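Local coordinates for fatty acid binding protein (PDB 1VYG) that binds long-chain fatty acids such as arachidonic and oleic acid inside a beta-barrel and may take part in their transport, at residues F18-S23 / G123-I128; T41-M46 / L54-F59; E91-Q96 / V106-V111. One frame throughout, in Å; residues are numbered along the deposited sequence. Where two conformers were deposited one is given.

Contact 1 (F18-S23 / G123-I128); sequences FDAVMS and GDVTAI. With ACD (arachidonic acid), chain B.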
loop_
_atom_site.group_PDB
_atom_site.type_symbol
_atom_site.label_atom_id
_atom_site.label_comp_id
_atom_site.label_asym_id
_atom_site.label_seq_id
_atom_site.Cartn_x
_atom_site.Cartn_y
_atom_site.Cartn_z
ATOM N N PHE A 18 -10.613 -4.370 6.752
ATOM C CA PHE A 18 -10.039 -4.521 5.416
ATOM C C PHE A 18 -10.967 -5.252 4.445
ATOM O O PHE A 18 -10.902 -5.022 3.235
ATOM C CB PHE A 18 -8.685 -5.237 5.484
ATOM C CG PHE A 18 -7.893 -5.211 4.190
ATOM C CD1 PHE A 18 -7.361 -6.373 3.669
ATOM C CD2 PHE A 18 -7.662 -4.019 3.513
ATOM C CE1 PHE A 18 -6.631 -6.353 2.491
ATOM C CE2 PHE A 18 -6.934 -4.000 2.325
ATOM C CZ PHE A 18 -6.418 -5.160 1.821
ATOM N N ASP A 19 -11.819 -6.136 4.961
ATOM C CA ASP A 19 -12.782 -6.819 4.108
ATOM C C ASP A 19 -13.808 -5.852 3.530
ATOM O O ASP A 19 -14.312 -6.068 2.429
ATOM C CB ASP A 19 -13.494 -7.942 4.837
ATOM C CG ASP A 19 -14.093 -8.966 3.877
ATOM O OD1 ASP A 19 -15.342 -9.068 3.794
ATOM O OD2 ASP A 19 -13.392 -9.715 3.171
ATOM N N ALA A 20 -14.115 -4.792 4.272
ATOM C CA ALA A 20 -15.014 -3.766 3.779
ATOM C C ALA A 20 -14.461 -3.077 2.536
ATOM O O ALA A 20 -15.202 -2.906 1.558
ATOM C CB ALA A 20 -15.309 -2.741 4.859
ATOM N N VAL A 21 -13.173 -2.698 2.551
ATOM C CA VAL A 21 -12.663 -1.836 1.484
ATOM C C VAL A 21 -12.576 -2.612 0.204
ATOM O O VAL A 21 -12.807 -2.065 -0.875
ATOM C CB VAL A 21 -11.275 -1.153 1.739
ATOM C CG1 VAL A 21 -11.197 -0.526 3.110
ATOM C CG2 VAL A 21 -10.078 -2.113 1.454
ATOM N N MET A 22 -12.262 -3.889 0.314
ATOM C CA MET A 22 -11.967 -4.646 -0.878
ATOM C C MET A 22 -13.097 -5.610 -1.311
ATOM O O MET A 22 -13.012 -6.225 -2.351
ATOM C CB MET A 22 -10.647 -5.367 -0.723
ATOM C CG MET A 22 -10.683 -6.489 0.241
ATOM S SD MET A 22 -9.029 -7.064 0.480
ATOM C CE MET A 22 -9.365 -8.412 1.709
ATOM N N SER A 23 -14.167 -5.694 -0.527
ATOM C CA SER A 23 -15.456 -6.152 -1.032
ATOM C C SER A 23 -15.959 -5.057 -1.949
ATOM O O SER A 23 -16.509 -5.339 -3.005
ATOM C CB SER A 23 -16.476 -6.324 0.092
ATOM O OG SER A 23 -16.020 -7.270 1.034
ATOM N N GLY A 123 -13.916 5.515 -1.266
ATOM C CA GLY A 123 -15.063 6.342 -0.982
ATOM C C GLY A 123 -15.153 6.620 0.498
ATOM O O GLY A 123 -14.248 7.210 1.088
ATOM N N ASP A 124 -16.249 6.162 1.089
ATOM C CA ASP A 124 -16.541 6.378 2.503
ATOM C C ASP A 124 -16.058 5.228 3.394
ATOM O O ASP A 124 -16.222 5.296 4.601
ATOM C CB ASP A 124 -18.051 6.531 2.679
ATOM C CG ASP A 124 -18.814 5.284 2.215
ATOM O OD1 ASP A 124 -19.997 5.105 2.605
ATOM O OD2 ASP A 124 -18.292 4.430 1.452
ATOM N N VAL A 125 -15.504 4.172 2.794
ATOM C CA VAL A 125 -14.994 3.022 3.542
ATOM C C VAL A 125 -13.488 3.183 3.821
ATOM O O VAL A 125 -12.740 3.707 2.997
ATOM C CB VAL A 125 -15.253 1.684 2.792
ATOM C CG1 VAL A 125 -14.941 0.492 3.674
ATOM C CG2 VAL A 125 -16.706 1.596 2.310
ATOM N N THR A 126 -13.075 2.727 5.001
ATOM C CA THR A 126 -11.733 2.920 5.513
ATOM C C THR A 126 -11.274 1.710 6.300
ATOM O O THR A 126 -11.974 1.191 7.163
ATOM C CB THR A 126 -11.676 4.150 6.408
ATOM O OG1 THR A 126 -11.985 5.298 5.630
ATOM C CG2 THR A 126 -10.251 4.429 6.905
ATOM N N ALA A 127 -10.072 1.268 5.978
ATOM C CA ALA A 127 -9.407 0.221 6.685
ATOM C C ALA A 127 -8.092 0.809 7.108
ATOM O O ALA A 127 -7.599 1.761 6.519
ATOM C CB ALA A 127 -9.187 -0.958 5.794
ATOM N N ILE A 128 -7.536 0.256 8.163
ATOM C CA ILE A 128 -6.260 0.704 8.668
ATOM C C ILE A 128 -5.434 -0.534 8.853
ATOM O O ILE A 128 -5.898 -1.519 9.402
ATOM C CB ILE A 128 -6.426 1.468 9.997
ATOM C CG1 ILE A 128 -7.137 2.807 9.721
ATOM C CG2 ILE A 128 -5.057 1.667 10.665
ATOM C CD1 ILE A 128 -7.498 3.591 10.928
HETATM C C1 ACD B . -0.917 -2.147 2.224
HETATM C C2 ACD B . -2.188 -1.561 1.671
HETATM C C3 ACD B . -2.414 -2.140 0.277
HETATM C C4 ACD B . -3.916 -2.313 0.034
HETATM C C5 ACD B . -4.419 -1.336 -1.022
HETATM C C6 ACD B . -5.605 -1.583 -1.602
HETATM C C7 ACD B . -6.435 -2.788 -1.208
HETATM C C8 ACD B . -6.853 -3.393 -2.494
HETATM C C9 ACD B . -6.815 -4.684 -2.813
HETATM C C10 ACD B . -6.344 -5.810 -1.947
HETATM C C11 ACD B . -7.003 -7.017 -2.561
HETATM C C12 ACD B . -6.806 -8.250 -2.133
HETATM C C13 ACD B . -5.880 -8.546 -0.999
HETATM C C14 ACD B . -4.873 -9.592 -1.451
HETATM C C15 ACD B . -3.700 -9.770 -0.832
HETATM C C16 ACD B . -3.286 -8.977 0.399
HETATM C C17 ACD B . -2.067 -8.117 0.109
HETATM C C18 ACD B . -0.898 -8.980 -0.358
HETATM C C19 ACD B . -0.528 -8.572 -1.777
HETATM C C20 ACD B . 0.593 -9.428 -2.371
HETATM O O1 ACD B . 0.185 -1.923 1.716
HETATM O O2 ACD B . -1.038 -2.940 3.280
#
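Val21 and Phe18 close down on Ala127 where the helical lid of a fatty-acid-binding-protein barrel meets its last strand, a good example of a helix seated on a strand through apolar side chains, with an alanine at the closest point. The tightly packed, buried part lies toward the lumen and consists of Phe18, Val21 and Ala127. CG1 of Val21, turned away from its own carbonyl carbon (chi1 -47°), presses on the methyl CB of Ala127 at 3.4 Å. The same methyl also meets the helix backbone, Ala127 CB lying 3.7 Å from Phe18 CA, and it sits at the edge of the Phe18 ring, near the ring plane. So small a side chain is consistent with the close approach of helix 18-23 to strand 125-128, the axes of these short segments passing 6.8 Å apart.

Toward the start of the strand the atoms come about as close, but Ala20 and Val125 are partly exposed and this side is more open to solvent. Here a salt bridge runs from Asp124 to Lys24, just past the end of the helix. Apolar contacts alone join the two segments themselves. The Phe18 ring meets two further partners: Arg129, in a cation-pi interaction, and arachidonic acid, with Phe18 CE2 3.8 Å from C7 of the lipid. At the solvent side, the last link is Ala20 CB against Val125 CG1, 3.5 Å apart.

Contact 2 (T41-M46 / L54-F59); sequences TVTFTM and LTESTF. With ACD (arachidonic acid), chain B.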
loop_
_atom_site.group_PDB
_atom_site.type_symbol
_atom_site.label_atom_id
_atom_site.label_comp_id
_atom_site.label_asym_id
_atom_site.label_seq_id
_atom_site.Cartn_x
_atom_site.Cartn_y
_atom_site.Cartn_z
ATOM N N THR A 41 5.038 -8.401 3.789
ATOM C CA THR A 41 6.207 -7.698 4.227
ATOM C C THR A 41 6.537 -6.740 3.124
ATOM O O THR A 41 6.901 -7.152 2.040
ATOM C CB THR A 41 7.353 -8.694 4.465
ATOM O OG1 THR A 41 7.018 -9.529 5.580
ATOM C CG2 THR A 41 8.633 -8.012 4.930
ATOM N N VAL A 42 6.381 -5.452 3.384
ATOM C CA VAL A 42 6.750 -4.455 2.395
ATOM C C VAL A 42 8.100 -3.826 2.744
ATOM O O VAL A 42 8.442 -3.623 3.890
ATOM C CB VAL A 42 5.629 -3.408 2.129
ATOM C CG1 VAL A 42 4.262 -3.971 2.495
ATOM C CG2 VAL A 42 5.860 -2.125 2.857
ATOM N N THR A 43 8.862 -3.563 1.702
ATOM C CA THR A 43 10.190 -3.031 1.795
ATOM C C THR A 43 10.149 -1.754 1.003
ATOM O O THR A 43 9.571 -1.719 -0.058
ATOM C CB THR A 43 11.149 -4.051 1.150
ATOM O OG1 THR A 43 10.965 -5.343 1.755
ATOM C CG2 THR A 43 12.611 -3.709 1.401
ATOM N N PHE A 44 10.708 -0.686 1.525
ATOM C CA PHE A 44 10.942 0.498 0.726
ATOM C C PHE A 44 12.445 0.700 0.560
ATOM O O PHE A 44 13.210 0.387 1.459
ATOM C CB PHE A 44 10.343 1.737 1.380
ATOM C CG PHE A 44 8.869 1.647 1.637
ATOM C CD1 PHE A 44 8.392 1.100 2.803
ATOM C CD2 PHE A 44 7.960 2.156 0.725
ATOM C CE1 PHE A 44 7.040 1.026 3.039
ATOM C CE2 PHE A 44 6.597 2.089 0.963
ATOM C CZ PHE A 44 6.137 1.517 2.110
ATOM N N THR A 45 12.846 1.202 -0.606
ATOM C CA THR A 45 14.173 1.766 -0.832
ATOM C C THR A 45 14.021 3.032 -1.662
ATOM O O THR A 45 13.196 3.100 -2.580
ATOM C CB THR A 45 15.129 0.787 -1.576
ATOM O OG1 THR A 45 14.579 0.419 -2.845
ATOM C CG2 THR A 45 15.278 -0.523 -0.831
ATOM N N MET A 46 14.814 4.039 -1.319
ATOM C CA MET A 46 14.889 5.251 -2.124
ATOM C C MET A 46 16.146 5.107 -2.988
ATOM O O MET A 46 17.236 4.795 -2.477
ATOM C CB MET A 46 14.960 6.509 -1.246
ATOM C CG MET A 46 13.648 7.302 -1.150
ATOM S SD MET A 46 13.154 8.049 -2.722
ATOM C CE MET A 46 12.619 9.637 -2.196
ATOM N N LEU A 54 8.375 -2.835 -2.385
ATOM C CA LEU A 54 8.195 -4.243 -2.681
ATOM C C LEU A 54 7.264 -4.864 -1.657
ATOM O O LEU A 54 7.436 -4.649 -0.490
ATOM C CB LEU A 54 9.567 -4.930 -2.655
ATOM C CG LEU A 54 9.671 -6.444 -2.479
ATOM C CD1 LEU A 54 9.152 -7.150 -3.713
ATOM C CD2 LEU A 54 11.096 -6.817 -2.207
ATOM N N THR A 55 6.289 -5.650 -2.091
ATOM C CA THR A 55 5.400 -6.371 -1.173
ATOM C C THR A 55 5.562 -7.856 -1.373
ATOM O O THR A 55 5.474 -8.336 -2.502
ATOM C CB THR A 55 3.926 -5.955 -1.388
ATOM O OG1 THR A 55 3.756 -4.564 -1.062
ATOM C CG2 THR A 55 2.969 -6.691 -0.397
ATOM N N GLU A 56 5.820 -8.577 -0.286
ATOM C CA GLU A 56 6.008 -10.008 -0.339
ATOM C C GLU A 56 5.017 -10.715 0.554
ATOM O O GLU A 56 5.008 -10.515 1.756
ATOM C CB GLU A 56 7.415 -10.414 0.109
ATOM C CG GLU A 56 8.541 -9.937 -0.784
ATOM C CD GLU A 56 9.885 -10.156 -0.133
ATOM O OE1 GLU A 56 10.166 -9.461 0.878
ATOM O OE2 GLU A 56 10.643 -11.025 -0.619
ATOM N N SER A 57 4.192 -11.558 -0.047
ATOM C CA SER A 57 3.369 -12.494 0.700
ATOM C C SER A 57 3.465 -13.844 0.028
ATOM O O SER A 57 4.147 -14.017 -0.986
ATOM C CB SER A 57 1.912 -12.021 0.745
ATOM O OG SER A 57 1.424 -11.740 -0.559
ATOM N N THR A 58 2.765 -14.805 0.594
ATOM C CA THR A 58 2.613 -16.111 -0.037
ATOM C C THR A 58 1.758 -15.982 -1.308
ATOM O O THR A 58 1.928 -16.749 -2.242
ATOM C CB THR A 58 1.993 -17.115 0.962
ATOM O OG1 THR A 58 0.828 -16.543 1.573
ATOM C CG2 THR A 58 2.964 -17.376 2.142
ATOM N N PHE A 59 0.864 -14.997 -1.348
ATOM C CA PHE A 59 0.001 -14.805 -2.503
ATOM C C PHE A 59 0.806 -14.374 -3.728
ATOM O O PHE A 59 0.973 -15.150 -4.676
ATOM C CB PHE A 59 -1.077 -13.771 -2.183
ATOM C CG PHE A 59 -2.043 -13.534 -3.302
ATOM C CD1 PHE A 59 -2.383 -12.249 -3.670
ATOM C CD2 PHE A 59 -2.632 -14.603 -3.970
ATOM C CE1 PHE A 59 -3.266 -12.020 -4.682
ATOM C CE2 PHE A 59 -3.535 -14.381 -4.971
ATOM C CZ PHE A 59 -3.852 -13.084 -5.332
HETATM C C1 ACD B . -0.917 -2.147 2.224
HETATM C C2 ACD B . -2.188 -1.561 1.671
HETATM C C3 ACD B . -2.414 -2.140 0.277
HETATM C C4 ACD B . -3.916 -2.313 0.034
HETATM C C5 ACD B . -4.419 -1.336 -1.022
HETATM C C6 ACD B . -5.605 -1.583 -1.602
HETATM C C7 ACD B . -6.435 -2.788 -1.208
HETATM C C8 ACD B . -6.853 -3.393 -2.494
HETATM C C9 ACD B . -6.815 -4.684 -2.813
HETATM C C10 ACD B . -6.344 -5.810 -1.947
HETATM C C11 ACD B . -7.003 -7.017 -2.561
HETATM C C12 ACD B . -6.806 -8.250 -2.133
HETATM C C13 ACD B . -5.880 -8.546 -0.999
HETATM C C14 ACD B . -4.873 -9.592 -1.451
HETATM C C15 ACD B . -3.700 -9.770 -0.832
HETATM C C16 ACD B . -3.286 -8.977 0.399
HETATM C C17 ACD B . -2.067 -8.117 0.109
HETATM C C18 ACD B . -0.898 -8.980 -0.358
HETATM C C19 ACD B . -0.528 -8.572 -1.777
HETATM C C20 ACD B . 0.593 -9.428 -2.371
HETATM O O1 ACD B . 0.185 -1.923 1.716
HETATM O O2 ACD B . -1.038 -2.940 3.280
HETATM O O HOH W 1 9.231 -6.993 1.398
#
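Thr41 and Glu56, then Thr43 and Leu54, face each other as hydrogen-bonded pairs of the antiparallel beta hairpin 41-47/50-56, one of the hairpins that wrap into the fatty-acid-binding barrel. Four backbone bonds make up the polar framework. Thr43 and Leu54 exchange two, Thr43 N to Leu54 O and Leu54 N to Thr43 O, both 2.8 Å and both in the plane of the accepting carbonyl. In the Thr41-Glu56 pair the donors leave the carbonyl plane: Glu56 N stands above that of Thr41 O, 37° out of it. Between the two pairs Val42 and Thr55 form a non-hydrogen-bonded pair, and Val42 CA comes to 3.0 Å from Leu54 O in a CA-H...O contact that adds a further tie to that oxygen.

Van der Waals contact dominates the face carrying Val42 and Thr55, which is turned to the ligand. The two side chains lie alongside each other and point the same way. CG1 of Val42 touches Thr55 OG1 at 3.6 Å. With that OG1 anti to the carbonyl carbon (chi1 -64°), the methyl CG2 of Thr55 is left anti to the backbone N and approaches the tail end of arachidonic acid, 4.1 Å from its C20. Val42 also lies close to Tyr131, a residue of the fatty-acid site.

Solvent-mediated contact belongs to the face bearing Thr41, Thr43, Leu54 and Glu56. There one water links the strands, giving hydrogen bonds to Thr41 O and Glu56 OE1 and accepting one from Thr43 OG1; two of the three lengths are implausibly short, so its exact position is doubtful. The longest and most credible of them joins the water oxygen to Glu56 OE1 at 2.7 Å.

Contact 3 (E91-Q96 / V106-V111); sequences ESKLTQ and VIVREV. With ACD (arachidonic acid), chain B.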
loop_
_atom_site.group_PDB
_atom_site.type_symbol
_atom_site.label_atom_id
_atom_site.label_comp_id
_atom_site.label_asym_id
_atom_site.label_seq_id
_atom_site.Cartn_x
_atom_site.Cartn_y
_atom_site.Cartn_z
ATOM N N GLU A 91 7.840 13.924 5.112
ATOM C CA GLU A 91 8.953 12.978 5.126
ATOM C C GLU A 91 8.559 11.631 5.759
ATOM O O GLU A 91 9.126 10.590 5.423
ATOM C CB GLU A 91 10.142 13.589 5.880
ATOM C CG GLU A 91 10.834 14.714 5.116
ATOM C CD GLU A 91 11.675 14.205 3.966
ATOM O OE1 GLU A 91 11.629 14.821 2.880
ATOM O OE2 GLU A 91 12.388 13.190 4.144
ATOM N N SER A 92 7.606 11.661 6.686
ATOM C CA SER A 92 7.099 10.435 7.296
ATOM C C SER A 92 5.748 9.973 6.706
ATOM O O SER A 92 5.170 9.008 7.163
ATOM C CB SER A 92 7.019 10.601 8.814
ATOM O OG SER A 92 6.147 11.652 9.159
ATOM N N LYS A 93 5.274 10.629 5.658
ATOM C CA LYS A 93 3.960 10.304 5.098
ATOM C C LYS A 93 3.949 10.385 3.576
ATOM O O LYS A 93 4.549 11.271 2.988
ATOM C CB LYS A 93 2.892 11.236 5.686
ATOM C CG LYS A 93 1.473 10.929 5.255
ATOM C CD LYS A 93 0.456 11.130 6.370
ATOM C CE LYS A 93 -0.533 12.239 6.080
ATOM N NZ LYS A 93 -1.629 12.283 7.102
ATOM N N LEU A 94 3.274 9.432 2.946
ATOM C CA LEU A 94 2.967 9.512 1.523
ATOM C C LEU A 94 1.594 8.927 1.225
ATOM O O LEU A 94 1.009 8.238 2.060
ATOM C CB LEU A 94 4.058 8.851 0.684
ATOM C CG LEU A 94 4.656 7.524 1.109
ATOM C CD1 LEU A 94 3.674 6.421 0.774
ATOM C CD2 LEU A 94 6.006 7.268 0.431
ATOM N N THR A 95 1.072 9.242 0.038
ATOM C CA THR A 95 -0.297 8.915 -0.326
ATOM C C THR A 95 -0.428 8.401 -1.766
ATOM O O THR A 95 -0.201 9.117 -2.722
ATOM C CB THR A 95 -1.186 10.138 -0.101
ATOM O OG1 THR A 95 -1.070 10.559 1.262
ATOM C CG2 THR A 95 -2.670 9.796 -0.256
ATOM N N GLN A 96 -0.830 7.143 -1.888
ATOM C CA GLN A 96 -0.894 6.462 -3.148
ATOM C C GLN A 96 -2.345 6.363 -3.504
ATOM O O GLN A 96 -3.083 5.613 -2.865
ATOM C CB GLN A 96 -0.277 5.064 -3.030
ATOM C CG GLN A 96 -0.737 4.087 -4.092
ATOM C CD GLN A 96 0.152 2.879 -4.202
ATOM O OE1 GLN A 96 0.775 2.465 -3.225
ATOM N NE2 GLN A 96 0.203 2.296 -5.387
ATOM N N VAL A 106 -7.392 5.340 -2.155
ATOM C CA VAL A 106 -6.346 6.182 -1.595
ATOM C C VAL A 106 -5.683 5.459 -0.433
ATOM O O VAL A 106 -6.360 4.994 0.494
ATOM C CB VAL A 106 -6.926 7.484 -1.042
ATOM C CG1 VAL A 106 -5.793 8.359 -0.428
ATOM C CG2 VAL A 106 -7.673 8.231 -2.141
ATOM N N ILE A 107 -4.361 5.389 -0.459
ATOM C CA ILE A 107 -3.628 4.618 0.517
ATOM C C ILE A 107 -2.617 5.535 1.161
ATOM O O ILE A 107 -1.556 5.817 0.594
ATOM C CB ILE A 107 -2.934 3.424 -0.156
ATOM C CG1 ILE A 107 -3.961 2.490 -0.778
ATOM C CG2 ILE A 107 -2.120 2.644 0.821
ATOM C CD1 ILE A 107 -3.556 1.990 -2.127
ATOM N N VAL A 108 -2.965 6.013 2.344
ATOM C CA VAL A 108 -2.068 6.814 3.145
ATOM C C VAL A 108 -1.224 5.800 3.904
ATOM O O VAL A 108 -1.773 4.888 4.522
ATOM C CB VAL A 108 -2.861 7.798 4.068
ATOM C CG1 VAL A 108 -1.943 8.743 4.831
ATOM C CG2 VAL A 108 -3.858 8.643 3.236
ATOM N N ARG A 109 0.100 5.904 3.743
ATOM C CA ARG A 109 1.098 5.237 4.566
ATOM C C ARG A 109 1.838 6.298 5.348
ATOM O O ARG A 109 2.303 7.266 4.785
ATOM C CB ARG A 109 2.118 4.486 3.714
ATOM C CG ARG A 109 1.508 3.435 2.793
ATOM C CD ARG A 109 2.529 2.580 2.080
ATOM N NE ARG A 109 1.871 1.429 1.494
ATOM C CZ ARG A 109 1.160 1.468 0.364
ATOM N NH1 ARG A 109 1.058 2.572 -0.363
ATOM N NH2 ARG A 109 0.562 0.374 -0.060
ATOM N N GLU A 110 1.972 6.092 6.646
ATOM C CA GLU A 110 2.535 7.083 7.540
ATOM C C GLU A 110 3.447 6.389 8.543
ATOM O O GLU A 110 3.005 5.534 9.275
ATOM C CB GLU A 110 1.408 7.793 8.283
ATOM C CG GLU A 110 1.859 9.043 9.005
ATOM C CD GLU A 110 0.763 9.676 9.840
ATOM O OE1 GLU A 110 -0.417 9.253 9.693
ATOM O OE2 GLU A 110 1.105 10.581 10.650
ATOM N N VAL A 111 4.722 6.747 8.549
ATOM C CA VAL A 111 5.670 6.212 9.511
ATOM C C VAL A 111 5.604 6.991 10.807
ATOM O O VAL A 111 5.703 8.198 10.800
ATOM C CB VAL A 111 7.109 6.266 8.986
ATOM C CG1 VAL A 111 8.084 5.828 10.082
ATOM C CG2 VAL A 111 7.248 5.393 7.729
HETATM C C1 ACD B . -0.917 -2.147 2.224
HETATM C C2 ACD B . -2.188 -1.561 1.671
HETATM C C3 ACD B . -2.414 -2.140 0.277
HETATM C C4 ACD B . -3.916 -2.313 0.034
HETATM C C5 ACD B . -4.419 -1.336 -1.022
HETATM C C6 ACD B . -5.605 -1.583 -1.602
HETATM C C7 ACD B . -6.435 -2.788 -1.208
HETATM C C8 ACD B . -6.853 -3.393 -2.494
HETATM C C9 ACD B . -6.815 -4.684 -2.813
HETATM C C10 ACD B . -6.344 -5.810 -1.947
HETATM C C11 ACD B . -7.003 -7.017 -2.561
HETATM C C12 ACD B . -6.806 -8.250 -2.133
HETATM C C13 ACD B . -5.880 -8.546 -0.999
HETATM C C14 ACD B . -4.873 -9.592 -1.451
HETATM C C15 ACD B . -3.700 -9.770 -0.832
HETATM C C16 ACD B . -3.286 -8.977 0.399
HETATM C C17 ACD B . -2.067 -8.117 0.109
HETATM C C18 ACD B . -0.898 -8.980 -0.358
HETATM C C19 ACD B . -0.528 -8.572 -1.777
HETATM C C20 ACD B . 0.593 -9.428 -2.371
HETATM O O1 ACD B . 0.185 -1.923 1.716
HETATM O O2 ACD B . -1.038 -2.940 3.280
#
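Gln96 and Arg109 meet at their polar ends, and between them they illustrate how a barrel can bury a charge beside a lipid. In the first shell Arg109 NH2 donates to O1 of the arachidonic acid carboxylate at 2.9 Å, a fairly straight bond (160°) lying at the edge of the guanidinium plane. Arg129 and Tyr131 also bond the ligand, completing the carboxylate site expected of this family. The other terminal nitrogen, Arg109 NH1, donates a hydrogen bond to Gln96 OE1, also at 2.9 Å; it lies in the amide carbonyl plane but is bent (140°) and tilted from the guanidinium plane. Amide and guanidinium planes are turned 52° apart. With both nitrogens engaged, the rotation of the guanidinium should be limited.

Extended from CG to NE, the Arg109 chain reaches from the strand to the carboxylate. Ile107 and Leu94 probably help to position it: CG2 of Ile107 covers one guanidinium face near its rim, and Leu94 CD1 packs on Arg109 CB at 3.8 Å. Ile107 CD1 touches the lipid chain as well, 3.6 Å from C5.

The opposite face of the sheet is a separate layer. There Thr95 CG2 meets Val106 CG1 at 3.4 Å, and the side chains of Lys93 and Glu110 cross, with Lys93 CD 3.6 Å from Glu110 CG, though their charged ends stay beyond salt-bridge distance.

Backbone bonds fix the register, Leu94 pairing with Arg109 and Gln96 with Ile107. This hairpin stands between strand 81-88, which pairs with Thr95, and strand 115-122, which bonds Val106, Val108 and Glu110; across the barrel, Met51 and Met53 of strand 50-56 touch Leu94 and Arg109.

Reading from the N terminus, the first lid helix supplies segment 18-23 of contact 1, whose partner 123-128 comes only near the end of the chain. The long loop so closed encloses both other contacts. Contact 2 closes first, as the short hairpin 41-47/50-56, and contact 3 follows in series as the hairpin 93-99/104-112; the two neither nest nor cross. They belong to one antiparallel sheet and touch across the lumen, Phe44 CZ lying 3.8 Å from Arg109 CD. Contact 1, whose centre is about 21 Å from that of contact 2 on the other side of the chain's centre, joins lid to barrel. All three border arachidonic acid.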